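PDB 5HMQ: 3-dehydroshikimate dehydratase from Pseudomonas putida, which catalyses the metal-dependent dehydration of 3-dehydroshikimate to protocatechuate, an intermediate of quinate and shikimate degradation. Local coordinates for residues Gly30-Glu35 with Phe191-Asp196; Ile133-Leu138 with Arg142-Tyr147; Asp167-Leu172 with Glu206-Phe211; Cys213-Gly216 with Asp221-Gly224. All coordinates share one frame; numbering follows the deposited sequence.

How the contacts relate
All four contacts belong to the sugar phosphate isomerase-like TIM barrel at the N-terminal end of this two-domain protein. Contact 1 spans the barrel interior between strands 30-34 and 189-194, and contact 2, nested inside its loop along the chain, turns at the end of strand 132-136. Contact 3 interleaves with contact 1 in sequence, pairing helix 168-172 with helix 204-211; contact 4 follows, leading into helix 222-231. Contacts 1, 2 and 3 have centres 13 to 15 Å apart and each supplies a ligand of one magnesium ion, Gln193, Glu136 and Asp167. Contact 4 lies about 21 Å from contact 2, centre to centre, but touches contact 1 through Asp196 and Met222, and contact 3 through Met222 and Asp221.

Contact 1 of 4, residues Gly30-Glu35 with Phe191-Asp196; sequences GVEIFE and FVQMAD. With MG (magnesium ion), chain K.
Glu32 reaches across the barrel interior to Gln193 and Phe191, although the two backbones stay well separated: the nearest CA pair, Glu32 and Gln193, is 10.0 Å apart. Val31, one step earlier on strand 30-34, turns its side chain away, as expected for alternation along a strand. Glu32 then points inward with its chain extended beyond CG, and its carboxylate accepts a hydrogen bond from the amide of Gln193, NE2 to OE1 at 3.0 Å. The donor arrives on the syn side, tilted somewhat out of the carboxylate plane, and the bond is bent, with 139° at the hydrogen. Carboxylate and amide planes are only 18° apart. Alongside this bond, OE2 of Glu32 meets the edge of the Phe191 ring at CE2, 3.4 Å away and near the ring plane, with carboxylate and ring nearly perpendicular. Gln63 also bonds to OE1 and Ser239 to OE2, so both buried oxygens have polar partners. At the amide's other end, Gln193 OE1 binds magnesium at 2.0 Å; Glu32 is thus a second-shell residue, placed to fix the rotation of a first-shell amide. This is the catalytic metal centre of a TIM barrel, completed by Glu136, Asp167, Glu241 and two waters.

Contact 2 of 4, residues Ile133-Leu138 with Arg142-Tyr147; sequences IGYEAL and RHVNTY. With MG (magnesium ion), chain K.
Ala137 and Val144 form the dense side of this contact, where the chain leaves strand 132-136 and turns across the end of the strand before helix 147-157. The methyl of Ala137 points into this loop: its CB lies 3.4 Å from Thr146 O and 4.1 Å from Val144 CG1. Close backbone spacing accounts for this, since the CA atoms of Ala137 and Asn145 are 4.8 Å apart. Val144 comes toward Tyr135 from the opposite direction and sets both methyls near the phenol end, CG2 standing 3.6 Å from Tyr135 OH. The hydroxyl itself is hydrogen-bonded to Glu69, while Val150 and Leu153 of helix 147-157 also pack on Val144.

Such a turn is a beta-alpha connection at the C-terminal end of a TIM-barrel strand, the end where this fold carries its active site. Alternation along the strand separates two environments: Glu136 turns away from the loop and delivers OE1 to the magnesium ion at 2.1 Å, with CG anti to the backbone N (chi1 175°), whereas Tyr135 lies on the helix-facing side.

At Leu138 the side chain takes little part, and the contact passes to backbone atoms. Its CB points away from the loop, leaving the carbonyl to make the link, a CA-H...O contact from Asn145 CA to Leu138 O at 3.2 Å. On this looser side Asn145 and Thr146 are partly exposed, and the Thr146 side chain caps the start of helix 147-157, its OG1 also hydrogen-bonded to Gln149.

Contact 3 of 4, residues Asp167-Leu172 with Glu206-Phe211; sequences DSFHTL and EWSRHF. With MG (magnesium ion), chain K.
One face of the Trp207 indole receives the edge of the Phe169 ring, whose CZ stands 3.5 Å above the indole plane near CG, offset toward the rim. The pair is T-shaped: the phenyl and five-membered ring planes make 79°, and their centroids are 4.8 Å apart. At the indole's own edge, in its plane, lies CB of Phe211, one helical turn further on. Beside the stack, Phe169 CE1 packs against Ser208 CB at 3.3 Å. The ring reaches Trp207 with CG anti to the backbone N (chi1 -179°), which carries it out from helix 168-172 toward helix 204-211. Those helix segments run with their directions 143° apart and their axes 11.0 Å from each other, so the side chains must bridge between them.

His170 makes only a marginal touch on Ser208. Its ring instead meets a metal-bound water in the plane of its edge, NE2 to the water oxygen at 2.6 Å. The Ser208 hydroxyl is engaged by Arg212, which also bonds to Asp167 OD2. Asp167 serves two roles from one carboxylate: OD2 binds magnesium at 2.1 Å, while OD1 caps helix 168-172 through weak bonds from the backbone N atoms of Phe169 and His170.

Within helix 204-211, Glu206 and Arg209 form a salt bridge, and Glu206 pairs with Arg597 of the second subunit, bringing this helix to the dimer interface. The arrangement belongs to the C-terminal mouth of a TIM barrel, where short helices after the strands line the rim of the metal site.

Contact 4 of 4, residues Cys213-Gly216 with Asp221-Gly224; sequences CFPG and DMAG
Pro215 and Met222 bring together a loop and the start of helix 222-231, with their CA atoms 6.3 Å apart. Residues 213-216 have no regular structure, whereas Asp221 occupies the N-cap of the helix. These segments belong to the TIM barrel, in the connection from strand 189-194 toward strand 238-240. Gly216 has positive phi (100°), a conformation in which a CB would press against the carbonyl oxygen of Pro215. Its N donates to Asp196 OD2, tying it to the loop just after strand 189-194.

The cross-segment contact is apolar. Met222, a selenomethionine here, leaves its helix toward the loop with CG beside the backbone N (chi1 -58°), then bends at both later torsions and crosses the proline ring at about a right angle. Its selenium rests 3.8 Å from Pro215 CB and equally far from Pro215 CG, while Met222 CG also approaches Pro215 CB. Met194 touches both residues; Pro215 also meets Leu240 of the sheet and Ser262 of helix 252-276, whose Leu266 packs on Met222.

Asp221 takes no part in the Pro215 contact but caps the helix, with Arg273 as a salt-bridge partner. Its OD1 accepts from Gly224 N at 3.2 Å, the donor lying above the carboxylate plane, 66° out of it.

Contact 1 of 4, residues Gly30-Glu35 with Phe191-Asp196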
# COMPACT_ATOMS: atom_id res chain seq x y z
N GLY C 30 0.84 19.04 -18.33
CA GLY C 30 2.26 19.24 -18.16
C GLY C 30 2.82 18.37 -17.05
O GLY C 30 2.09 17.64 -16.37
N VAL C 31 4.14 18.45 -16.89
CA VAL C 31 4.85 17.67 -15.88
C VAL C 31 6.07 18.45 -15.43
O VAL C 31 6.77 19.07 -16.24
CB VAL C 31 5.24 16.27 -16.43
CG1 VAL C 31 5.97 16.40 -17.76
CG2 VAL C 31 6.10 15.53 -15.42
N GLU C 32 6.33 18.44 -14.12
CA GLU C 32 7.60 18.90 -13.58
C GLU C 32 8.56 17.73 -13.55
O GLU C 32 8.26 16.69 -12.96
CB GLU C 32 7.45 19.49 -12.17
CG GLU C 32 6.12 20.14 -11.84
CD GLU C 32 6.07 20.63 -10.40
OE1 GLU C 32 7.14 20.72 -9.75
OE2 GLU C 32 4.96 20.91 -9.89
N ILE C 33 9.70 17.88 -14.22
CA ILE C 33 10.73 16.84 -14.22
C ILE C 33 11.58 17.02 -12.96
O ILE C 33 12.32 18.00 -12.84
CB ILE C 33 11.59 16.89 -15.49
CG1 ILE C 33 10.75 16.49 -16.70
CG2 ILE C 33 12.78 15.97 -15.35
CD1 ILE C 33 10.36 15.03 -16.73
N PHE C 34 11.45 16.09 -12.03
CA PHE C 34 12.31 16.05 -10.85
C PHE C 34 13.67 15.50 -11.26
O PHE C 34 13.75 14.45 -11.89
CB PHE C 34 11.66 15.19 -9.77
CG PHE C 34 12.30 15.33 -8.41
CD1 PHE C 34 12.18 16.50 -7.68
CD2 PHE C 34 12.98 14.26 -7.84
CE1 PHE C 34 12.75 16.62 -6.43
CE2 PHE C 34 13.55 14.37 -6.58
CZ PHE C 34 13.43 15.55 -5.87
N GLU C 35 14.74 16.23 -10.93
CA GLU C 35 16.05 15.90 -11.48
C GLU C 35 16.48 14.49 -11.10
O GLU C 35 17.11 13.79 -11.91
CB GLU C 35 17.10 16.91 -11.00
CG GLU C 35 18.48 16.63 -11.59
CD GLU C 35 19.49 17.71 -11.26
OE1 GLU C 35 19.33 18.39 -10.23
OE2 GLU C 35 20.46 17.86 -12.04
N PHE C 191 4.97 30.05 -11.30
CA PHE C 191 4.56 28.66 -11.10
C PHE C 191 3.88 28.53 -9.75
O PHE C 191 4.23 29.21 -8.79
CB PHE C 191 5.77 27.72 -11.18
CG PHE C 191 5.44 26.35 -11.70
CD1 PHE C 191 5.39 26.12 -13.07
CD2 PHE C 191 5.18 25.31 -10.84
CE1 PHE C 191 5.09 24.86 -13.55
CE2 PHE C 191 4.88 24.05 -11.31
CZ PHE C 191 4.83 23.83 -12.68
N VAL C 192 2.90 27.62 -9.69
CA VAL C 192 2.14 27.37 -8.47
C VAL C 192 2.12 25.87 -8.23
O VAL C 192 1.69 25.10 -9.09
CB VAL C 192 0.71 27.92 -8.55
CG1 VAL C 192 -0.10 27.49 -7.33
CG2 VAL C 192 0.72 29.43 -8.68
N GLN C 193 2.60 25.45 -7.05
CA GLN C 193 2.57 24.06 -6.63
C GLN C 193 1.54 23.92 -5.51
O GLN C 193 1.66 24.57 -4.47
CB GLN C 193 3.94 23.60 -6.14
CG GLN C 193 5.04 23.63 -7.18
CD GLN C 193 6.38 23.23 -6.59
OE1 GLN C 193 6.67 23.53 -5.44
NE2 GLN C 193 7.19 22.54 -7.38
N MSE C 194 0.55 23.07 -5.72
CA MSE C 194 -0.42 22.77 -4.68
C MSE C 194 -0.01 21.50 -3.94
O MSE C 194 0.32 20.50 -4.56
CB MSE C 194 -1.83 22.61 -5.25
CG MSE C 194 -2.31 23.81 -6.05
SE MSE C 194 -2.30 25.50 -5.08
CE MSE C 194 -3.54 25.06 -3.64
N ALA C 195 -0.02 21.57 -2.61
CA ALA C 195 0.27 20.40 -1.78
C ALA C 195 -0.52 20.52 -0.49
O ALA C 195 -0.33 21.49 0.26
CB ALA C 195 1.77 20.28 -1.49
N ASP C 196 -1.35 19.53 -0.20
CA ASP C 196 -2.13 19.51 1.03
C ASP C 196 -1.42 18.65 2.07
O ASP C 196 -0.47 17.91 1.76
CB ASP C 196 -3.54 18.98 0.75
CG ASP C 196 -4.55 19.46 1.77
OD1 ASP C 196 -4.15 20.10 2.76
OD2 ASP C 196 -5.76 19.19 1.59
MG MG K . 7.72 23.07 -3.75
O HOH W 1 9.28 22.68 -4.98
O HOH W 2 8.86 22.42 -2.27

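Contact 2 of 4, residues Ile133-Leu138 with Arg142-Tyr147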
# COMPACT_ATOMS: atom_id res chain seq x y z
N ILE C 133 13.97 31.87 -14.25
CA ILE C 133 14.23 31.42 -12.89
C ILE C 133 12.96 31.62 -12.07
O ILE C 133 12.41 32.73 -12.03
CB ILE C 133 15.41 32.17 -12.25
CG1 ILE C 133 16.68 32.01 -13.08
CG2 ILE C 133 15.64 31.69 -10.83
CD1 ILE C 133 17.20 30.59 -13.12
N GLY C 134 12.50 30.56 -11.42
CA GLY C 134 11.42 30.67 -10.46
C GLY C 134 11.91 30.43 -9.05
O GLY C 134 12.42 29.35 -8.74
N TYR C 135 11.78 31.43 -8.18
CA TYR C 135 12.36 31.41 -6.84
C TYR C 135 11.30 30.96 -5.84
O TYR C 135 10.24 31.58 -5.73
CB TYR C 135 12.91 32.79 -6.48
CG TYR C 135 13.74 32.84 -5.22
CD1 TYR C 135 14.66 31.85 -4.92
CD2 TYR C 135 13.62 33.91 -4.34
CE1 TYR C 135 15.42 31.90 -3.76
CE2 TYR C 135 14.37 33.98 -3.18
CZ TYR C 135 15.28 32.97 -2.90
OH TYR C 135 16.03 33.05 -1.75
N GLU C 136 11.59 29.87 -5.12
CA GLU C 136 10.67 29.29 -4.15
C GLU C 136 11.30 29.33 -2.77
O GLU C 136 12.47 28.96 -2.60
CB GLU C 136 10.32 27.85 -4.51
CG GLU C 136 9.45 27.14 -3.47
CD GLU C 136 9.49 25.63 -3.60
OE1 GLU C 136 8.41 25.01 -3.72
OE2 GLU C 136 10.61 25.07 -3.60
N ALA C 137 10.53 29.76 -1.77
CA ALA C 137 10.97 29.75 -0.38
C ALA C 137 10.64 28.40 0.24
O ALA C 137 9.48 27.98 0.25
CB ALA C 137 10.31 30.87 0.42
N LEU C 138 11.66 27.71 0.75
CA LEU C 138 11.43 26.57 1.61
C LEU C 138 11.06 27.06 3.00
O LEU C 138 11.65 28.02 3.50
CB LEU C 138 12.67 25.67 1.67
CG LEU C 138 13.15 25.12 0.32
CD1 LEU C 138 14.43 24.31 0.50
CD2 LEU C 138 12.07 24.27 -0.33
N ARG C 142 17.22 29.17 5.43
CA ARG C 142 18.07 29.84 6.42
C ARG C 142 17.75 31.32 6.54
O ARG C 142 17.67 31.85 7.65
CB ARG C 142 19.54 29.63 6.07
CG ARG C 142 20.46 30.31 7.05
CD ARG C 142 20.57 29.57 8.36
NE ARG C 142 21.61 30.17 9.20
CZ ARG C 142 21.45 31.32 9.86
NH1 ARG C 142 20.31 31.99 9.78
NH2 ARG C 142 22.44 31.79 10.60
N HIS C 143 17.58 32.01 5.42
CA HIS C 143 17.27 33.44 5.42
C HIS C 143 15.95 33.78 4.75
O HIS C 143 15.35 34.80 5.09
CB HIS C 143 18.39 34.24 4.74
CG HIS C 143 19.74 34.06 5.37
ND1 HIS C 143 20.02 34.48 6.65
CD2 HIS C 143 20.88 33.51 4.89
CE1 HIS C 143 21.28 34.20 6.94
NE2 HIS C 143 21.82 33.61 5.89
N VAL C 144 15.49 32.96 3.81
CA VAL C 144 14.25 33.21 3.07
C VAL C 144 13.35 32.00 3.26
O VAL C 144 13.66 30.91 2.77
CB VAL C 144 14.52 33.47 1.58
CG1 VAL C 144 13.21 33.67 0.84
CG2 VAL C 144 15.43 34.67 1.40
N ASN C 145 12.23 32.19 3.96
CA ASN C 145 11.32 31.08 4.21
C ASN C 145 9.85 31.45 4.04
O ASN C 145 8.98 30.67 4.45
CB ASN C 145 11.56 30.50 5.61
CG ASN C 145 11.02 31.40 6.71
OD1 ASN C 145 11.11 32.63 6.63
ND2 ASN C 145 10.46 30.79 7.75
N THR C 146 9.54 32.60 3.44
CA THR C 146 8.16 33.00 3.19
C THR C 146 8.06 33.55 1.77
O THR C 146 9.06 33.99 1.19
CB THR C 146 7.66 34.06 4.18
OG1 THR C 146 8.47 35.23 4.06
CG2 THR C 146 7.74 33.54 5.61
N TYR C 147 6.85 33.53 1.22
CA TYR C 147 6.66 34.09 -0.11
C TYR C 147 6.83 35.60 -0.11
O TYR C 147 7.23 36.18 -1.13
CB TYR C 147 5.28 33.71 -0.67
CG TYR C 147 4.13 34.52 -0.11
CD1 TYR C 147 3.74 35.72 -0.69
CD2 TYR C 147 3.41 34.06 0.98
CE1 TYR C 147 2.69 36.46 -0.19
CE2 TYR C 147 2.34 34.79 1.49
CZ TYR C 147 1.99 35.99 0.90
OH TYR C 147 0.94 36.72 1.41
MG MG K . 7.72 23.07 -3.75
O HOH W 1 9.28 22.68 -4.98
O HOH W 2 8.86 22.42 -2.27

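Contact 3 of 4, residues Asp167-Leu172 with Glu206-Phe211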
# COMPACT_ATOMS: atom_id res chain seq x y z
N ASP C 167 4.24 27.72 -3.30
CA ASP C 167 4.03 26.34 -2.85
C ASP C 167 3.11 26.39 -1.65
O ASP C 167 3.48 26.93 -0.60
CB ASP C 167 5.37 25.68 -2.50
CG ASP C 167 5.23 24.22 -2.08
OD1 ASP C 167 4.37 23.91 -1.22
OD2 ASP C 167 5.99 23.38 -2.60
N SER C 168 1.92 25.80 -1.79
CA SER C 168 0.90 25.94 -0.75
C SER C 168 1.35 25.36 0.58
O SER C 168 0.99 25.89 1.64
CB SER C 168 -0.41 25.29 -1.20
OG SER C 168 -0.25 23.90 -1.40
N PHE C 169 2.14 24.29 0.57
CA PHE C 169 2.58 23.71 1.83
C PHE C 169 3.55 24.64 2.55
O PHE C 169 3.41 24.88 3.76
CB PHE C 169 3.22 22.34 1.63
CG PHE C 169 3.67 21.71 2.92
CD1 PHE C 169 4.90 22.01 3.48
CD2 PHE C 169 2.84 20.83 3.60
CE1 PHE C 169 5.30 21.46 4.68
CE2 PHE C 169 3.23 20.26 4.80
CZ PHE C 169 4.47 20.58 5.33
N HIS C 170 4.56 25.16 1.84
CA HIS C 170 5.56 26.00 2.48
C HIS C 170 4.94 27.24 3.09
O HIS C 170 5.44 27.75 4.10
CB HIS C 170 6.65 26.38 1.47
CG HIS C 170 7.53 25.24 1.06
ND1 HIS C 170 8.24 24.49 1.97
CD2 HIS C 170 7.82 24.73 -0.16
CE1 HIS C 170 8.93 23.56 1.33
NE2 HIS C 170 8.69 23.69 0.04
N THR C 171 3.86 27.75 2.50
CA THR C 171 3.19 28.92 3.06
C THR C 171 2.27 28.55 4.21
O THR C 171 2.33 29.16 5.28
CB THR C 171 2.41 29.65 1.96
OG1 THR C 171 3.33 30.16 0.98
CG2 THR C 171 1.60 30.79 2.55
N LEU C 172 1.41 27.55 4.01
CA LEU C 172 0.40 27.23 5.02
C LEU C 172 0.95 26.42 6.19
O LEU C 172 0.34 26.45 7.27
CB LEU C 172 -0.76 26.47 4.37
CG LEU C 172 -1.55 27.27 3.32
CD1 LEU C 172 -2.76 26.48 2.83
CD2 LEU C 172 -1.98 28.62 3.87
N GLU C 206 10.38 17.55 8.22
CA GLU C 206 9.85 16.19 8.24
C GLU C 206 8.36 16.17 7.90
O GLU C 206 7.88 15.23 7.27
CB GLU C 206 10.09 15.55 9.61
CG GLU C 206 11.52 15.65 10.12
CD GLU C 206 12.46 14.69 9.44
OE1 GLU C 206 11.98 13.70 8.83
OE2 GLU C 206 13.69 14.91 9.51
N TRP C 207 7.63 17.21 8.31
CA TRP C 207 6.23 17.37 7.93
C TRP C 207 6.07 17.41 6.42
O TRP C 207 5.18 16.76 5.86
CB TRP C 207 5.68 18.64 8.58
CG TRP C 207 4.21 18.90 8.43
CD1 TRP C 207 3.28 18.08 7.87
CD2 TRP C 207 3.51 20.07 8.86
NE1 TRP C 207 2.04 18.67 7.92
CE2 TRP C 207 2.16 19.90 8.52
CE3 TRP C 207 3.90 21.26 9.49
CZ2 TRP C 207 1.19 20.86 8.80
CZ3 TRP C 207 2.94 22.22 9.76
CH2 TRP C 207 1.60 22.01 9.41
N SER C 208 6.94 18.15 5.73
CA SER C 208 6.87 18.22 4.27
C SER C 208 7.33 16.92 3.62
O SER C 208 6.79 16.53 2.59
CB SER C 208 7.72 19.38 3.76
OG SER C 208 7.74 19.42 2.35
N ARG C 209 8.31 16.25 4.23
CA ARG C 209 8.90 15.07 3.61
C ARG C 209 7.90 13.93 3.50
O ARG C 209 7.85 13.23 2.47
CB ARG C 209 10.12 14.62 4.42
CG ARG C 209 10.69 13.28 3.99
CD ARG C 209 12.00 12.94 4.70
NE ARG C 209 13.14 13.75 4.27
CZ ARG C 209 13.89 14.47 5.09
NH1 ARG C 209 13.64 14.48 6.40
NH2 ARG C 209 14.91 15.18 4.62
N HIS C 210 7.07 13.72 4.52
CA HIS C 210 6.28 12.51 4.62
C HIS C 210 4.77 12.69 4.50
O HIS C 210 4.08 11.71 4.21
CB HIS C 210 6.56 11.80 5.96
CG HIS C 210 7.99 11.40 6.15
ND1 HIS C 210 8.59 10.40 5.41
CD2 HIS C 210 8.94 11.85 7.01
CE1 HIS C 210 9.84 10.26 5.80
NE2 HIS C 210 10.08 11.13 6.77
N PHE C 211 4.23 13.89 4.73
CA PHE C 211 2.78 14.02 4.88
C PHE C 211 2.10 14.89 3.83
O PHE C 211 0.91 15.20 3.99
CB PHE C 211 2.45 14.53 6.28
CG PHE C 211 2.83 13.56 7.36
CD1 PHE C 211 1.98 12.52 7.70
CD2 PHE C 211 4.04 13.66 8.01
CE1 PHE C 211 2.33 11.61 8.67
CE2 PHE C 211 4.39 12.76 8.99
CZ PHE C 211 3.53 11.73 9.33
MG MG K . 7.72 23.07 -3.75
O HOH W 2 8.86 22.42 -2.27
O HOH W 1 9.28 22.68 -4.98

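Contact 4 of 4, residues Cys213-Gly216 with Asp221-Gly224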
# COMPACT_ATOMS: atom_id res chain seq x y z
N CYS C 213 -0.04 15.60 0.63
CA CYS C 213 -1.04 14.83 -0.10
C CYS C 213 -1.77 15.77 -1.05
O CYS C 213 -1.52 16.98 -1.07
CB CYS C 213 -2.00 14.12 0.86
SG CYS C 213 -2.72 15.18 2.13
N PHE C 214 -2.69 15.22 -1.83
CA PHE C 214 -3.38 16.00 -2.84
C PHE C 214 -4.43 16.92 -2.20
O PHE C 214 -4.96 16.61 -1.13
CB PHE C 214 -4.04 15.09 -3.86
CG PHE C 214 -3.06 14.33 -4.72
CD1 PHE C 214 -1.94 14.96 -5.23
CD2 PHE C 214 -3.28 13.00 -5.02
CE1 PHE C 214 -1.04 14.27 -6.02
CE2 PHE C 214 -2.38 12.30 -5.81
CZ PHE C 214 -1.26 12.94 -6.31
N PRO C 215 -4.71 18.06 -2.83
CA PRO C 215 -5.72 18.98 -2.31
C PRO C 215 -7.04 18.29 -1.99
O PRO C 215 -7.60 17.57 -2.82
CB PRO C 215 -5.89 20.00 -3.44
CG PRO C 215 -4.58 20.00 -4.14
CD PRO C 215 -4.03 18.60 -4.02
N GLY C 216 -7.51 18.49 -0.76
CA GLY C 216 -8.72 17.86 -0.29
C GLY C 216 -8.48 16.65 0.59
O GLY C 216 -9.38 16.26 1.34
N ASP C 221 -6.20 24.89 3.81
CA ASP C 221 -7.19 25.65 3.04
C ASP C 221 -6.60 25.94 1.66
O ASP C 221 -6.01 26.99 1.42
CB ASP C 221 -7.58 26.92 3.77
CG ASP C 221 -8.69 27.69 3.07
OD1 ASP C 221 -9.36 27.11 2.20
OD2 ASP C 221 -8.88 28.88 3.40
N MSE C 222 -6.77 24.98 0.75
CA MSE C 222 -6.23 25.07 -0.60
C MSE C 222 -6.86 26.21 -1.39
O MSE C 222 -6.17 27.00 -2.04
CB MSE C 222 -6.45 23.76 -1.34
CG MSE C 222 -5.83 22.57 -0.63
SE MSE C 222 -3.98 22.29 -1.13
CE MSE C 222 -3.05 23.01 0.37
N ALA C 223 -8.20 26.28 -1.35
CA ALA C 223 -8.91 27.31 -2.09
C ALA C 223 -8.55 28.70 -1.58
O ALA C 223 -8.46 29.65 -2.37
CB ALA C 223 -10.42 27.08 -1.99
N GLY C 224 -8.33 28.83 -0.27
CA GLY C 224 -7.90 30.11 0.28
C GLY C 224 -6.50 30.51 -0.11
O GLY C 224 -6.12 31.67 0.06